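Local atomic coordinates of deoxyhypusine hydroxylase (Homo sapiens, PDB entry 4D50), a protein that catalyses the hydroxylation of deoxyhypusine in the translation factor eIF5A, the final step in forming hypusine, using two iron ions and molecular oxygen. Residues A232-C237 with E246-L251; S207-H212 with N240-H245; Q220-A225 with L251-R256; A258-L263 with V280-Y285. One frame throughout, in Å; residues are numbered along the deposited sequence. Where two conformers were deposited one is given.

Interaction 1 of 4, residues A232-C237 with E246-L251; sequences AALARC and ECAEAL. With FE (Fe (III) ion), chain D.
L234 and C247 bring the backbones of A232-C237 and E246-L251 closest, CA to CA 5.8 Å, where the last helical turn of 227-235 lies against the middle of helix 241-254. At this spacing the interface is filled by A233, C247 and A248 with L234 and L251, and only apolar packing joins the segments. L234 carries most of it. With CG anti to its backbone N (chi1 176°), its isobutyl group reaches into the interface and its two methyls part: CD1 meets A248 CB at 3.9 Å, while CD2 lies 3.9 Å from CD1 of L251. The two branches thus straddle A248 and L251, three residues apart and about one turn along the same helix, and the leucine chains run obliquely to each other. Next to it, A233 turns its CB toward C247 and meets the sulfur, CB to SG 3.7 Å. That thiol sits beside its own backbone N (chi1 -73°), which carries SG to A233.

E246 takes no part in this packing. Its chain, bent at chi2, carries OE1 to an iron ion at 2.1 Å, and OE2 accepts a hydrogen bond of 2.7 Å from a water that the same iron binds. H61 and H245 also bind this metal.

As in a HEAT-repeat solenoid, helix 227-235 of the fourth HEAT-like repeat packs on helix 241-254, mostly in the fifth. L230 extends the apolar surface against C247, A250 and L251; helix 272-289 approaches through V274 on L234 and S277 on A248, and helix 208-221 touches E246 through H212 and Y216.

Interaction 2 of 4, residues S207-H212 with N240-H245; sequences SALFRH and NPMVRH. With FE (Fe (III) ion), chain C; FE (Fe (III) ion), chain D; PER (peroxide ion), chain E; GAI (guanidine), chain H.
The imidazole of H212 has M242 over one face: in the deposited conformer considered here, one of two, SD stands 4.4 Å from the ring centroid and 16° off its normal, a Met-aromatic contact that is doubtful to the extent that the thioether has a second position. M242 CG approaches the same ring, 3.8 Å from H212 CD2. At the ring edge, ND1 donates to L209 O at 2.7 Å, in the ring plane and onto a carbonyl lone pair. This second-shell bond is consistent with fixing the ring's rotation so that NE2 faces one iron, at 2.3 Å. The H245 ring has peroxide O2 at its edge, near its plane, and its NE2 binds the other iron at 2.2 Å. In this peroxo-diiron site the peroxide spans the two metals, O1 to the first and O2 to the second; a shared water also bridges them.

Away from the metals, V243 CG2 packs 3.5 Å from A208 O and also meets R211 CB. A208 CB lies against the N240 amide, 3.8 Å from ND2. S207 and N240 cap their helices, accepting from F210 N and M242 N respectively, while R211 forms a salt bridge through NH2 with E239.

The helical segments 208-212 and 241-245, the first turns of helices 208-221 and 241-254, run 4° from parallel in neighbouring HEAT-like repeats, the fourth and fifth. H94 and E95 of helix 90-103 complete the first iron's protein ligands, H61 and E246 the second's. Helix 121-140 touches L209, N240 and M242, and S277 OG of helix 272-289 is hydrogen-bonded to H245 ND1.

Interaction 3 of 4, residues Q220-A225 with L251-R256; sequences QLQHEA and LGAIAR
R256 reaches across to E224 by a folded path. From CB the chain turns CG beside the backbone N, then bends at chi2 and chi3. CG passes 3.8 Å from E224 CD, and the CD of R256 lies equally near E224 OE1. NE forms the main bond of the salt bridge, 2.7 Å to E224 OE1 with an N-H...O angle of 136°. At the tip, NH2 adds a second, weak bond to the same oxygen, OE1, at 3.1 Å. The carboxylate, at the end of an extended glutamate chain, is turned 77° from the guanidinium plane, and NE meets OE1 from well above the carboxylate plane (63°).

Beside this polar pair, I254 CG1 packs against Q222, 3.8 Å from its CA. The Q222 and I254 chains lie alongside each other, running opposite ways, and the glutamine amide carbon CD comes to rest 3.6 Å from A253 O. Q222 and A255, the first residues past helices 208-221 and 241-254, have positive phi and open the intra-repeat turns of the fourth and fifth HEAT-like repeats, which lie next to each other.

I254, buried also against V227, L230 and C259, supplies apolar packing, whereas the exposed E224 and R256 join these turns through one carboxylate oxygen. The bent, tilted geometry departs from a flat bidentate pair, and nearby solvent would probably weaken the attraction.

Interaction 4 of 4, residues A258-L263 with V280-Y285; sequences ACLAAL and VALDMY. With GAI (guanidine), chain F.
L260 sets its CD1 directly over the centre of the Y285 ring, 3.4 Å from the centroid and 1° off the normal, a CH-pi contact. The two side chains cross at about a right angle: CD1 lies over the ring while CD2 lies 3.8 Å from Y285 CB. The ring of Y285 swings away from its backbone N (chi1 173°), which brings its face to this leucine. Farther along the interface, L282 CD2 fits between L260 and L263, 3.8 Å from the carbonyl O of L260 and 4.0 Å from CB of L263. L263 in turn sends CD1 to A281 CB at 3.8 Å.

On helix 272-289 a bound guanidine lies against L282, its carbon 3.4 Å from L282 CB. D283 OD1 receives a bond from the guanidine N1 at 2.7 Å and a weaker one from N3.

The axes of the 258-263 and 280-285 segments approach to 10.1 Å and are inclined by 137°. Consecutive helices packed in roughly opposing directions through an apolar interface are characteristic of a HEAT-repeat solenoid, here at its C-terminal end.

How the interactions relate
Helix 241-254 is common to interactions 1, 2 and 3. Interactions 2 and 3 join it to helix 208-221 at two levels, their centres about 17 Å apart: partly buried interaction 2 carries iron ligands and a peroxide, interaction 3 is an exposed salt bridge beside one buried isoleucine. Interaction 1, fully buried and apolar, packs helix 227-235 on the same helix and meets interaction 2 where L234 O probably accepts a hydrogen bond from R244 NH2. Partly buried interaction 4 continues the stack, touching interaction 1 through A248 and L263 and interaction 3 through G252 and A281. Across the segments, polar bonding appears only in interaction 3, while the metal centre gathers the polar groups of interaction 2.

Interaction 1 of 4, residues A232-C237 with E246-L251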
loop_
_atom_site.group_PDB
_atom_site.type_symbol
_atom_site.label_atom_id
_atom_site.label_comp_id
_atom_site.label_asym_id
_atom_site.label_seq_id
_atom_site.Cartn_x
_atom_site.Cartn_y
_atom_site.Cartn_z
ATOM N N ALA A 232 -10.654 -16.543 0.655
ATOM C CA ALA A 232 -9.833 -17.795 0.683
ATOM C C ALA A 232 -8.371 -17.525 1.002
ATOM O O ALA A 232 -7.731 -18.261 1.702
ATOM C CB ALA A 232 -9.920 -18.486 -0.634
ATOM N N ALA A 233 -7.782 -16.517 0.369
ATOM C CA ALA A 233 -6.381 -16.125 0.694
ATOM C C ALA A 233 -6.273 -15.743 2.182
ATOM O O ALA A 233 -5.321 -16.088 2.832
ATOM C CB ALA A 233 -5.861 -15.022 -0.232
ATOM N N LEU A 234 -7.161 -14.872 2.640
ATOM C CA LEU A 234 -7.237 -14.455 4.071
ATOM C C LEU A 234 -7.291 -15.690 4.983
ATOM O O LEU A 234 -6.550 -15.760 5.970
ATOM C CB LEU A 234 -8.366 -13.453 4.313
ATOM C CG LEU A 234 -8.531 -13.078 5.805
ATOM C CD1 LEU A 234 -7.323 -12.420 6.474
ATOM C CD2 LEU A 234 -9.695 -12.169 5.936
ATOM N N ALA A 235 -8.047 -16.683 4.547
ATOM C CA ALA A 235 -8.250 -17.885 5.328
ATOM C C ALA A 235 -7.078 -18.833 5.329
ATOM O O ALA A 235 -7.023 -19.686 6.200
ATOM C CB ALA A 235 -9.553 -18.578 4.934
ATOM N N ARG A 236 -6.138 -18.678 4.400
ATOM C CA ARG A 236 -4.988 -19.628 4.264
ATOM C C ARG A 236 -3.908 -19.299 5.279
ATOM O O ARG A 236 -3.147 -18.347 5.118
ATOM C CB ARG A 236 -4.427 -19.707 2.825
ATOM C CG ARG A 236 -5.266 -20.535 1.867
ATOM C CD ARG A 236 -4.585 -20.979 0.570
ATOM N NE ARG A 236 -4.412 -19.799 -0.276
ATOM C CZ ARG A 236 -5.339 -19.269 -1.074
ATOM N NH1 ARG A 236 -6.536 -19.820 -1.189
ATOM N NH2 ARG A 236 -5.027 -18.174 -1.794
ATOM N N CYS A 237 -3.872 -20.056 6.368
ATOM C CA CYS A 237 -2.874 -19.833 7.453
ATOM C C CYS A 237 -1.441 -19.996 6.964
ATOM O O CYS A 237 -0.563 -19.464 7.597
ATOM C CB CYS A 237 -3.082 -20.785 8.681
ATOM S SG CYS A 237 -2.751 -22.595 8.381
ATOM N N GLU A 246 -3.211 -7.709 3.258
ATOM C CA GLU A 246 -3.646 -6.928 2.145
ATOM C C GLU A 246 -5.022 -7.390 1.646
ATOM O O GLU A 246 -5.860 -6.553 1.289
ATOM C CB GLU A 246 -2.562 -6.977 1.032
ATOM C CG GLU A 246 -2.451 -5.699 0.247
ATOM C CD GLU A 246 -2.049 -4.526 1.088
ATOM O OE1 GLU A 246 -1.004 -4.550 1.734
ATOM O OE2 GLU A 246 -2.848 -3.570 1.105
ATOM N N CYS A 247 -5.222 -8.698 1.687
ATOM C CA CYS A 247 -6.497 -9.357 1.343
ATOM C C CYS A 247 -7.598 -8.928 2.320
ATOM O O CYS A 247 -8.684 -8.574 1.913
ATOM C CB CYS A 247 -6.328 -10.859 1.246
ATOM S SG CYS A 247 -5.427 -11.331 -0.239
ATOM N N ALA A 248 -7.252 -8.823 3.605
ATOM C CA ALA A 248 -8.193 -8.386 4.593
ATOM C C ALA A 248 -8.598 -6.906 4.333
ATOM O O ALA A 248 -9.788 -6.520 4.407
ATOM C CB ALA A 248 -7.582 -8.527 5.964
ATOM N N GLU A 249 -7.603 -6.054 4.061
ATOM C CA GLU A 249 -7.870 -4.667 3.717
ATOM C C GLU A 249 -8.767 -4.568 2.515
ATOM O O GLU A 249 -9.665 -3.740 2.518
ATOM C CB GLU A 249 -6.582 -3.897 3.419
ATOM C CG GLU A 249 -5.859 -3.321 4.606
ATOM C CD GLU A 249 -5.170 -1.959 4.312
ATOM O OE1 GLU A 249 -5.371 -1.261 3.284
ATOM O OE2 GLU A 249 -4.394 -1.569 5.169
ATOM N N ALA A 250 -8.497 -5.372 1.462
ATOM C CA ALA A 250 -9.358 -5.376 0.268
ATOM C C ALA A 250 -10.808 -5.729 0.569
ATOM O O ALA A 250 -11.756 -5.068 0.115
ATOM C CB ALA A 250 -8.757 -6.284 -0.798
ATOM N N LEU A 251 -10.966 -6.720 1.411
ATOM C CA LEU A 251 -12.288 -7.162 1.872
ATOM C C LEU A 251 -12.963 -6.008 2.637
ATOM O O LEU A 251 -14.196 -5.783 2.471
ATOM C CB LEU A 251 -12.197 -8.418 2.763
ATOM C CG LEU A 251 -11.871 -9.664 1.939
ATOM C CD1 LEU A 251 -11.502 -10.879 2.780
ATOM C CD2 LEU A 251 -13.005 -9.970 0.996
HETATM FE FE FE D . -0.029 -3.437 3.221
HETATM O O HOH W 1 -1.647 -2.028 2.982
HETATM O O HOH W 2 0.873 -2.303 1.332
#

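Interaction 2 of 4, residues S207-H212 with N240-H245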
loop_
_atom_site.group_PDB
_atom_site.type_symbol
_atom_site.label_atom_id
_atom_site.label_comp_id
_atom_site.label_asym_id
_atom_site.label_seq_id
_atom_site.Cartn_x
_atom_site.Cartn_y
_atom_site.Cartn_z
ATOM N N SER A 207 5.978 -13.970 -6.127
ATOM C CA SER A 207 6.490 -13.769 -4.798
ATOM C C SER A 207 5.382 -13.244 -3.901
ATOM O O SER A 207 4.322 -12.825 -4.364
ATOM C CB SER A 207 7.614 -12.721 -4.877
ATOM O OG SER A 207 7.125 -11.438 -5.263
ATOM N N ALA A 208 5.688 -13.183 -2.598
ATOM C CA ALA A 208 4.777 -12.585 -1.635
ATOM C C ALA A 208 4.519 -11.106 -1.951
ATOM O O ALA A 208 3.383 -10.658 -1.908
ATOM C CB ALA A 208 5.346 -12.734 -0.216
ATOM N N LEU A 209 5.543 -10.339 -2.357
ATOM C CA LEU A 209 5.320 -8.926 -2.760
ATOM C C LEU A 209 4.279 -8.840 -3.860
ATOM O O LEU A 209 3.287 -8.084 -3.746
ATOM C CB LEU A 209 6.615 -8.281 -3.238
ATOM C CG LEU A 209 6.581 -6.766 -3.218
ATOM C CD1 LEU A 209 6.621 -6.204 -1.824
ATOM C CD2 LEU A 209 7.708 -6.195 -4.045
ATOM N N PHE A 210 4.479 -9.636 -4.926
ATOM C CA PHE A 210 3.530 -9.711 -6.036
ATOM C C PHE A 210 2.111 -10.015 -5.607
ATOM O O PHE A 210 1.169 -9.275 -6.003
ATOM C CB PHE A 210 3.996 -10.788 -7.034
ATOM C CG PHE A 210 3.053 -11.037 -8.217
ATOM C CD1 PHE A 210 2.010 -11.963 -8.110
ATOM C CD2 PHE A 210 3.209 -10.384 -9.418
ATOM C CE1 PHE A 210 1.210 -12.259 -9.175
ATOM C CE2 PHE A 210 2.296 -10.598 -10.476
ATOM C CZ PHE A 210 1.331 -11.548 -10.348
ATOM N N ARG A 211 1.931 -11.039 -4.784
ATOM C CA ARG A 211 0.581 -11.421 -4.319
ATOM C C ARG A 211 -0.059 -10.301 -3.509
ATOM O O ARG A 211 -1.264 -10.047 -3.569
ATOM C CB ARG A 211 0.637 -12.686 -3.465
ATOM C CG ARG A 211 0.893 -13.886 -4.359
ATOM C CD ARG A 211 0.626 -15.223 -3.673
ATOM N NE ARG A 211 1.311 -15.385 -2.433
ATOM C CZ ARG A 211 2.583 -15.827 -2.294
ATOM N NH1 ARG A 211 3.345 -16.058 -3.378
ATOM N NH2 ARG A 211 3.103 -16.013 -1.053
ATOM N N HIS A 212 0.724 -9.663 -2.690
ATOM C CA HIS A 212 0.187 -8.596 -1.879
ATOM C C HIS A 212 -0.309 -7.465 -2.738
ATOM O O HIS A 212 -1.326 -6.866 -2.450
ATOM C CB HIS A 212 1.212 -8.214 -0.767
ATOM C CG HIS A 212 1.760 -6.825 -0.769
ATOM N ND1 HIS A 212 2.708 -6.414 -1.672
ATOM C CD2 HIS A 212 1.644 -5.810 0.123
ATOM C CE1 HIS A 212 3.001 -5.158 -1.448
ATOM N NE2 HIS A 212 2.417 -4.783 -0.337
ATOM N N ASN A 240 1.598 -15.851 3.443
ATOM C CA ASN A 240 2.387 -14.813 4.081
ATOM C C ASN A 240 1.497 -13.747 4.758
ATOM O O ASN A 240 0.490 -13.357 4.182
ATOM C CB ASN A 240 3.244 -14.217 2.967
ATOM C CG ASN A 240 4.126 -13.148 3.458
ATOM O OD1 ASN A 240 3.676 -12.090 3.806
ATOM N ND2 ASN A 240 5.394 -13.421 3.536
ATOM N N PRO A 241 1.787 -13.362 6.022
ATOM C CA PRO A 241 0.956 -12.442 6.751
ATOM C C PRO A 241 0.774 -11.086 6.047
ATOM O O PRO A 241 -0.328 -10.487 6.093
ATOM C CB PRO A 241 1.677 -12.238 8.092
ATOM C CG PRO A 241 2.772 -13.224 8.107
ATOM C CD PRO A 241 2.800 -14.022 6.867
ATOM N N MET A 242 1.776 -10.640 5.313
ATOM C CA MET A 242 1.666 -9.401 4.535
ATOM C C MET A 242 0.607 -9.536 3.420
ATOM O O MET A 242 -0.121 -8.588 3.140
ATOM C CB MET A 242 3.047 -9.062 3.942
ATOM C CG MET A 242 3.084 -7.895 3.007
ATOM S SD MET A 242 4.742 -7.601 2.375
ATOM C CE MET A 242 4.685 -8.863 1.110
ATOM N N VAL A 243 0.530 -10.705 2.789
ATOM C CA VAL A 243 -0.488 -10.984 1.769
ATOM C C VAL A 243 -1.897 -11.128 2.418
ATOM O O VAL A 243 -2.907 -10.549 1.930
ATOM C CB VAL A 243 -0.238 -12.306 1.021
ATOM C CG1 VAL A 243 -1.342 -12.587 0.046
ATOM C CG2 VAL A 243 1.147 -12.231 0.272
ATOM N N ARG A 244 -1.925 -11.845 3.517
ATOM C CA ARG A 244 -3.215 -12.010 4.171
ATOM C C ARG A 244 -3.767 -10.676 4.682
ATOM O O ARG A 244 -4.954 -10.381 4.528
ATOM C CB ARG A 244 -3.157 -13.022 5.286
ATOM C CG ARG A 244 -2.712 -14.448 4.889
ATOM C CD ARG A 244 -2.465 -15.309 6.137
ATOM N NE ARG A 244 -3.744 -15.453 6.786
ATOM C CZ ARG A 244 -3.949 -15.553 8.092
ATOM N NH1 ARG A 244 -2.952 -15.476 8.961
ATOM N NH2 ARG A 244 -5.186 -15.587 8.476
ATOM N N HIS A 245 -2.897 -9.849 5.227
ATOM C CA HIS A 245 -3.306 -8.453 5.610
ATOM C C HIS A 245 -3.854 -7.632 4.444
ATOM O O HIS A 245 -4.888 -6.948 4.585
ATOM C CB HIS A 245 -2.176 -7.702 6.310
ATOM C CG HIS A 245 -1.912 -6.370 5.727
ATOM N ND1 HIS A 245 -2.704 -5.282 6.024
ATOM C CD2 HIS A 245 -0.913 -5.916 4.935
ATOM C CE1 HIS A 245 -2.264 -4.240 5.350
ATOM N NE2 HIS A 245 -1.132 -4.570 4.754
HETATM FE FE FE C . 2.872 -2.922 0.876
HETATM FE FE FE D . -0.029 -3.437 3.221
HETATM O O1 PER E . 2.633 -4.064 2.774
HETATM O O2 PER E . 1.518 -4.971 3.331
HETATM C C GAI H . 4.492 -17.743 5.312
HETATM N N1 GAI H . 5.189 -16.971 6.007
HETATM N N2 GAI H . 4.723 -17.771 3.999
HETATM N N3 GAI H . 3.525 -18.497 5.854
HETATM O O HOH W 2 0.873 -2.303 1.332
HETATM O O HOH W 3 2.610 -1.782 -0.962
HETATM O O HOH W 1 -1.647 -2.028 2.982
#

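Interaction 3 of 4, residues Q220-A225 with L251-R256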
loop_
_atom_site.group_PDB
_atom_site.type_symbol
_atom_site.label_atom_id
_atom_site.label_comp_id
_atom_site.label_asym_id
_atom_site.label_seq_id
_atom_site.Cartn_x
_atom_site.Cartn_y
_atom_site.Cartn_z
ATOM N N GLN A 220 -8.690 -1.973 -4.615
ATOM C CA GLN A 220 -8.950 -0.694 -5.297
ATOM C C GLN A 220 -10.049 -0.857 -6.290
ATOM O O GLN A 220 -10.981 0.009 -6.317
ATOM C CB GLN A 220 -7.694 -0.233 -6.043
ATOM C CG GLN A 220 -6.577 0.254 -5.192
ATOM C CD GLN A 220 -5.510 0.915 -6.084
ATOM O OE1 GLN A 220 -4.924 0.290 -6.971
ATOM N NE2 GLN A 220 -5.334 2.183 -5.872
ATOM N N LEU A 221 -9.986 -1.937 -7.079
ATOM C CA LEU A 221 -10.983 -2.264 -8.111
ATOM C C LEU A 221 -12.342 -2.515 -7.424
ATOM O O LEU A 221 -13.388 -2.060 -7.909
ATOM C CB LEU A 221 -10.615 -3.515 -8.852
ATOM C CG LEU A 221 -11.528 -3.978 -9.977
ATOM C CD1 LEU A 221 -11.820 -2.864 -11.014
ATOM C CD2 LEU A 221 -10.886 -5.141 -10.645
ATOM N N GLN A 222 -12.309 -3.145 -6.262
ATOM C CA GLN A 222 -13.555 -3.233 -5.471
ATOM C C GLN A 222 -14.646 -4.013 -6.194
ATOM O O GLN A 222 -15.856 -3.806 -5.917
ATOM C CB GLN A 222 -14.072 -1.811 -5.059
ATOM C CG GLN A 222 -13.801 -1.463 -3.618
ATOM C CD GLN A 222 -14.553 -0.226 -3.135
ATOM O OE1 GLN A 222 -13.961 0.751 -2.730
ATOM N NE2 GLN A 222 -15.883 -0.275 -3.172
ATOM N N HIS A 223 -14.283 -4.921 -7.099
ATOM C CA HIS A 223 -15.245 -5.711 -7.802
ATOM C C HIS A 223 -15.519 -6.990 -7.002
ATOM O O HIS A 223 -14.594 -7.725 -6.610
ATOM C CB HIS A 223 -14.811 -6.126 -9.169
ATOM C CG HIS A 223 -15.936 -6.602 -10.029
ATOM N ND1 HIS A 223 -16.563 -7.822 -9.857
ATOM C CD2 HIS A 223 -16.585 -5.990 -11.044
ATOM C CE1 HIS A 223 -17.532 -7.957 -10.740
ATOM N NE2 HIS A 223 -17.566 -6.865 -11.481
ATOM N N GLU A 224 -16.802 -7.238 -6.774
ATOM C CA GLU A 224 -17.241 -8.293 -5.880
ATOM C C GLU A 224 -16.898 -9.731 -6.361
ATOM O O GLU A 224 -16.924 -10.675 -5.568
ATOM C CB GLU A 224 -18.779 -8.128 -5.706
ATOM C CG GLU A 224 -19.379 -8.598 -4.400
ATOM C CD GLU A 224 -20.870 -8.254 -4.289
ATOM O OE1 GLU A 224 -21.292 -7.155 -4.755
ATOM O OE2 GLU A 224 -21.623 -9.087 -3.712
ATOM N N ALA A 225 -16.607 -9.903 -7.657
ATOM C CA ALA A 225 -16.276 -11.230 -8.238
ATOM C C ALA A 225 -15.016 -11.793 -7.588
ATOM O O ALA A 225 -14.836 -13.002 -7.609
ATOM C CB ALA A 225 -16.087 -11.182 -9.753
ATOM N N LEU A 251 -10.966 -6.720 1.411
ATOM C CA LEU A 251 -12.288 -7.162 1.872
ATOM C C LEU A 251 -12.963 -6.008 2.637
ATOM O O LEU A 251 -14.196 -5.783 2.471
ATOM C CB LEU A 251 -12.197 -8.418 2.763
ATOM C CG LEU A 251 -11.871 -9.664 1.939
ATOM C CD1 LEU A 251 -11.502 -10.879 2.780
ATOM C CD2 LEU A 251 -13.005 -9.970 0.996
ATOM N N GLY A 252 -12.183 -5.344 3.470
ATOM C CA GLY A 252 -12.590 -4.113 4.142
ATOM C C GLY A 252 -13.087 -2.999 3.253
ATOM O O GLY A 252 -14.138 -2.370 3.537
ATOM N N ALA A 253 -12.367 -2.730 2.159
ATOM C CA ALA A 253 -12.782 -1.750 1.222
ATOM C C ALA A 253 -14.093 -2.120 0.523
ATOM O O ALA A 253 -14.912 -1.232 0.318
ATOM C CB ALA A 253 -11.703 -1.601 0.207
ATOM N N ILE A 254 -14.262 -3.395 0.159
ATOM C CA ILE A 254 -15.437 -3.835 -0.596
ATOM C C ILE A 254 -16.613 -3.749 0.353
ATOM O O ILE A 254 -17.641 -3.201 0.010
ATOM C CB ILE A 254 -15.207 -5.218 -1.216
ATOM C CG1 ILE A 254 -14.059 -5.097 -2.229
ATOM C CG2 ILE A 254 -16.454 -5.782 -1.897
ATOM C CD1 ILE A 254 -13.418 -6.397 -2.652
ATOM N N ALA A 255 -16.441 -4.273 1.557
ATOM C CA ALA A 255 -17.386 -4.047 2.688
ATOM C C ALA A 255 -18.808 -4.635 2.445
ATOM O O ALA A 255 -19.781 -4.129 3.011
ATOM C CB ALA A 255 -17.438 -2.583 3.027
ATOM N N ARG A 256 -18.906 -5.696 1.621
ATOM C CA ARG A 256 -20.176 -6.363 1.396
ATOM C C ARG A 256 -20.342 -7.288 2.604
ATOM O O ARG A 256 -19.351 -7.674 3.232
ATOM C CB ARG A 256 -20.179 -7.168 0.081
ATOM C CG ARG A 256 -20.101 -6.296 -1.175
ATOM C CD ARG A 256 -21.388 -5.520 -1.373
ATOM N NE ARG A 256 -21.863 -5.390 -2.739
ATOM C CZ ARG A 256 -22.096 -4.266 -3.429
ATOM N NH1 ARG A 256 -21.797 -3.051 -2.966
ATOM N NH2 ARG A 256 -22.643 -4.376 -4.639
#

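Interaction 4 of 4, residues A258-L263 with V280-Y285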
loop_
_atom_site.group_PDB
_atom_site.type_symbol
_atom_site.label_atom_id
_atom_site.label_comp_id
_atom_site.label_asym_id
_atom_site.label_seq_id
_atom_site.Cartn_x
_atom_site.Cartn_y
_atom_site.Cartn_z
ATOM N N ALA A 258 -20.613 -10.376 2.967
ATOM C CA ALA A 258 -19.791 -11.573 2.988
ATOM C C ALA A 258 -18.300 -11.217 3.309
ATOM O O ALA A 258 -17.558 -12.048 3.756
ATOM C CB ALA A 258 -19.841 -12.316 1.695
ATOM N N CYS A 259 -17.886 -10.001 3.008
ATOM C CA CYS A 259 -16.516 -9.588 3.322
ATOM C C CYS A 259 -16.409 -9.425 4.801
ATOM O O CYS A 259 -15.433 -9.889 5.460
ATOM C CB CYS A 259 -16.184 -8.238 2.727
ATOM S SG CYS A 259 -16.296 -8.169 0.927
ATOM N N LEU A 260 -17.413 -8.710 5.305
ATOM C CA LEU A 260 -17.569 -8.482 6.743
ATOM C C LEU A 260 -17.591 -9.758 7.567
ATOM O O LEU A 260 -16.960 -9.816 8.609
ATOM C CB LEU A 260 -18.819 -7.574 7.030
ATOM C CG LEU A 260 -18.795 -6.179 6.366
ATOM C CD1 LEU A 260 -20.120 -5.355 6.423
ATOM C CD2 LEU A 260 -17.662 -5.299 6.849
ATOM N N ALA A 261 -18.262 -10.832 7.115
ATOM C CA ALA A 261 -18.209 -12.117 7.821
ATOM C C ALA A 261 -16.817 -12.726 7.821
ATOM O O ALA A 261 -16.380 -13.272 8.832
ATOM C CB ALA A 261 -19.223 -13.104 7.239
ATOM N N ALA A 262 -16.089 -12.644 6.694
ATOM C CA ALA A 262 -14.709 -13.187 6.646
ATOM C C ALA A 262 -13.757 -12.454 7.568
ATOM O O ALA A 262 -12.896 -13.049 8.192
ATOM C CB ALA A 262 -14.167 -13.198 5.200
ATOM N N LEU A 263 -13.864 -11.139 7.618
ATOM C CA LEU A 263 -13.032 -10.350 8.497
ATOM C C LEU A 263 -13.339 -10.721 9.985
ATOM O O LEU A 263 -12.440 -10.805 10.799
ATOM C CB LEU A 263 -13.311 -8.872 8.297
ATOM C CG LEU A 263 -12.933 -8.340 6.908
ATOM C CD1 LEU A 263 -13.570 -7.019 6.562
ATOM C CD2 LEU A 263 -11.441 -8.250 6.931
ATOM N N VAL A 280 -9.559 -2.724 12.078
ATOM C CA VAL A 280 -9.691 -1.473 11.412
ATOM C C VAL A 280 -10.800 -1.547 10.349
ATOM O O VAL A 280 -11.624 -0.625 10.274
ATOM C CB VAL A 280 -8.326 -1.010 10.840
ATOM C CG1 VAL A 280 -8.471 0.224 9.964
ATOM C CG2 VAL A 280 -7.385 -0.713 12.015
ATOM N N ALA A 281 -10.845 -2.632 9.565
ATOM C CA ALA A 281 -11.846 -2.779 8.488
ATOM C C ALA A 281 -13.264 -2.813 9.086
ATOM O O ALA A 281 -14.166 -2.069 8.606
ATOM C CB ALA A 281 -11.579 -4.020 7.634
ATOM N N LEU A 282 -13.420 -3.609 10.138
ATOM C CA LEU A 282 -14.725 -3.700 10.809
ATOM C C LEU A 282 -15.091 -2.388 11.460
ATOM O O LEU A 282 -16.235 -1.988 11.375
ATOM C CB LEU A 282 -14.742 -4.849 11.794
ATOM C CG LEU A 282 -14.658 -6.252 11.149
ATOM C CD1 LEU A 282 -14.302 -7.327 12.144
ATOM C CD2 LEU A 282 -15.897 -6.655 10.335
ATOM N N ASP A 283 -14.134 -1.718 12.122
ATOM C CA ASP A 283 -14.383 -0.427 12.739
ATOM C C ASP A 283 -14.791 0.610 11.738
ATOM O O ASP A 283 -15.644 1.416 12.044
ATOM C CB ASP A 283 -13.195 0.101 13.566
ATOM C CG ASP A 283 -12.974 -0.669 14.882
ATOM O OD1 ASP A 283 -13.763 -1.526 15.288
ATOM O OD2 ASP A 283 -11.906 -0.475 15.478
ATOM N N MET A 284 -14.264 0.547 10.519
ATOM C CA MET A 284 -14.654 1.549 9.521
ATOM C C MET A 284 -16.080 1.313 9.067
ATOM O O MET A 284 -16.823 2.246 8.813
ATOM C CB MET A 284 -13.679 1.584 8.353
ATOM C CG MET A 284 -12.263 1.940 8.804
ATOM S SD MET A 284 -12.074 3.543 9.588
ATOM C CE MET A 284 -10.379 3.523 10.234
ATOM N N TYR A 285 -16.447 0.048 8.939
ATOM C CA TYR A 285 -17.826 -0.288 8.560
ATOM C C TYR A 285 -18.795 0.185 9.633
ATOM O O TYR A 285 -19.832 0.788 9.307
ATOM C CB TYR A 285 -18.006 -1.760 8.314
ATOM C CG TYR A 285 -19.459 -2.118 8.103
ATOM C CD1 TYR A 285 -20.126 -1.675 7.001
ATOM C CD2 TYR A 285 -20.188 -2.803 9.091
ATOM C CE1 TYR A 285 -21.466 -1.948 6.819
ATOM C CE2 TYR A 285 -21.534 -3.066 8.932
ATOM C CZ TYR A 285 -22.152 -2.651 7.787
ATOM O OH TYR A 285 -23.472 -2.918 7.567
HETATM C C GAI F . -14.930 -4.312 15.112
HETATM N N1 GAI F . -15.680 -3.321 14.845
HETATM N N2 GAI F . -15.505 -5.454 15.397
HETATM N N3 GAI F . -13.597 -4.266 15.079
#